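Glycogen synthase (Cyanobacterium sp. CLg1, PDB 6GNF) is a bacterial glycogen (starch) synthase of the two-domain glycosyltransferase kind, modelled here with ADP and a glycan bound. Local coordinates at residues Y426-S431 / V497-A502. Numbering follows the deposited sequence.
Sequences YCLMPS and VGMKKA
Tyr426 reaches from the start of strand 426-429 to Ala502 near the end of helix 485-503. The methyl of Ala502 lies obliquely against the ring, its CB 3.8 Å from Tyr426 CE1. Past the ring the phenol OH comes near the backbone carbonyl of Ala502, and one water ties the two together: it sits in the plane of the ring at its edge, 2.7 Å from Tyr426 OH, and donates to Ala502 O at 2.9 Å. That bridge gives both polar atoms a partner in a buried contact; the same ring also stacks with that of Phe353.

Two residues along the strand, Leu428 makes the second touch. With CG anti to the backbone N (chi1 -171°), the side chain brings its CD1 methyl to 3.8 Å from Met499 CG, while Met499 SD stands 4.1 Å from the same methyl. The two side chains cross at about a right angle, and Phe353 of the neighbouring strand packs on both.

Cys427 and Met429, alternating with this pair, pack on helix 439-445 instead. An inner strand of a six-stranded parallel sheet is thus sandwiched between helices, as in the Rossmann-like C-terminal domain of GT-B glycosyltransferases.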
loop_
_atom_site.group_PDB
_atom_site.type_symbol
_atom_site.label_atom_id
_atom_site.label_comp_id
_atom_site.label_asym_id
_atom_site.label_seq_id
_atom_site.Cartn_x
_atom_site.Cartn_y
_atom_site.Cartn_z
ATOM N N TYR A 426 -9.431 4.469 20.052
ATOM C CA TYR A 426 -8.147 4.833 19.483
ATOM C C TYR A 426 -7.701 3.844 18.405
ATOM O O TYR A 426 -7.910 2.642 18.529
ATOM C CB TYR A 426 -7.104 4.912 20.597
ATOM C CG TYR A 426 -7.426 5.957 21.645
ATOM C CD1 TYR A 426 -7.276 7.309 21.368
ATOM C CD2 TYR A 426 -7.893 5.594 22.904
ATOM C CE1 TYR A 426 -7.574 8.275 22.316
ATOM C CE2 TYR A 426 -8.198 6.551 23.863
ATOM C CZ TYR A 426 -8.034 7.893 23.570
ATOM O OH TYR A 426 -8.329 8.848 24.531
ATOM N N CYS A 427 -7.071 4.375 17.361
ATOM C CA CYS A 427 -6.467 3.576 16.298
ATOM C C CYS A 427 -4.948 3.567 16.485
ATOM O O CYS A 427 -4.283 4.581 16.303
ATOM C CB CYS A 427 -6.836 4.162 14.941
ATOM S SG CYS A 427 -5.961 3.424 13.560
ATOM N N LEU A 428 -4.411 2.405 16.841
ATOM C CA LEU A 428 -3.025 2.272 17.272
ATOM C C LEU A 428 -2.137 1.769 16.139
ATOM O O LEU A 428 -2.333 0.654 15.645
ATOM C CB LEU A 428 -2.975 1.295 18.444
ATOM C CG LEU A 428 -1.681 1.128 19.232
ATOM C CD1 LEU A 428 -1.366 2.386 20.016
ATOM C CD2 LEU A 428 -1.801 -0.062 20.174
ATOM N N MET A 429 -1.184 2.604 15.707
ATOM C CA MET A 429 -0.277 2.269 14.605
ATOM C C MET A 429 1.190 2.518 14.969
ATOM O O MET A 429 1.756 3.554 14.610
ATOM C CB MET A 429 -0.628 3.094 13.367
ATOM C CG MET A 429 -2.069 2.942 12.908
ATOM S SD MET A 429 -2.406 3.928 11.443
ATOM C CE MET A 429 -1.431 3.070 10.225
ATOM N N PRO A 430 1.835 1.543 15.629
ATOM C CA PRO A 430 3.241 1.656 16.004
ATOM C C PRO A 430 4.183 1.278 14.860
ATOM O O PRO A 430 5.042 0.406 15.019
ATOM C CB PRO A 430 3.354 0.662 17.160
ATOM C CG PRO A 430 2.398 -0.415 16.790
ATOM C CD PRO A 430 1.251 0.273 16.098
ATOM N N SER A 431 4.018 1.937 13.717
ATOM C CA SER A 431 4.794 1.614 12.531
ATOM C C SER A 431 6.249 2.051 12.682
ATOM O O SER A 431 6.534 3.101 13.247
ATOM C CB SER A 431 4.185 2.278 11.290
ATOM O OG SER A 431 2.846 1.855 11.100
ATOM N N VAL A 497 4.404 5.749 25.654
ATOM C CA VAL A 497 4.450 7.204 25.809
ATOM C C VAL A 497 3.301 7.860 25.038
ATOM O O VAL A 497 2.608 8.731 25.577
ATOM C CB VAL A 497 5.816 7.787 25.364
ATOM C CG1 VAL A 497 5.740 9.296 25.149
ATOM C CG2 VAL A 497 6.885 7.460 26.399
ATOM N N GLY A 498 3.093 7.429 23.795
ATOM C CA GLY A 498 1.998 7.944 22.978
ATOM C C GLY A 498 0.635 7.590 23.540
ATOM O O GLY A 498 -0.258 8.435 23.592
ATOM N N MET A 499 0.484 6.353 23.994
ATOM C CA MET A 499 -0.794 5.895 24.548
ATOM C C MET A 499 -1.157 6.679 25.807
ATOM O O MET A 499 -2.314 7.052 25.997
ATOM C CB MET A 499 -0.746 4.393 24.848
ATOM C CG MET A 499 -0.619 3.534 23.599
ATOM S SD MET A 499 -0.253 1.809 23.961
ATOM C CE MET A 499 -1.836 1.257 24.589
ATOM N N LYS A 500 -0.162 6.944 26.654
ATOM C CA LYS A 500 -0.374 7.729 27.874
ATOM C C LYS A 500 -0.762 9.170 27.566
ATOM O O LYS A 500 -1.607 9.734 28.254
ATOM C CB LYS A 500 0.873 7.713 28.759
ATOM C CG LYS A 500 1.065 6.413 29.514
ATOM C CD LYS A 500 2.284 6.477 30.419
ATOM C CE LYS A 500 2.224 5.424 31.515
ATOM N NZ LYS A 500 3.401 5.517 32.419
ATOM N N LYS A 501 -0.121 9.776 26.566
ATOM C CA LYS A 501 -0.520 11.108 26.120
ATOM C C LYS A 501 -2.016 11.127 25.831
ATOM O O LYS A 501 -2.725 12.024 26.269
ATOM C CB LYS A 501 0.229 11.523 24.855
ATOM C CG LYS A 501 1.551 12.240 25.051
ATOM C CD LYS A 501 2.125 12.589 23.675
ATOM C CE LYS A 501 3.359 13.472 23.747
ATOM N NZ LYS A 501 4.528 12.744 24.309
ATOM N N ALA A 502 -2.484 10.126 25.092
ATOM C CA ALA A 502 -3.883 10.050 24.678
ATOM C C ALA A 502 -4.823 9.805 25.848
ATOM O O ALA A 502 -5.879 10.432 25.934
ATOM C CB ALA A 502 -4.070 8.967 23.629
HETATM O O HOH W 1 -7.816 11.439 24.001
#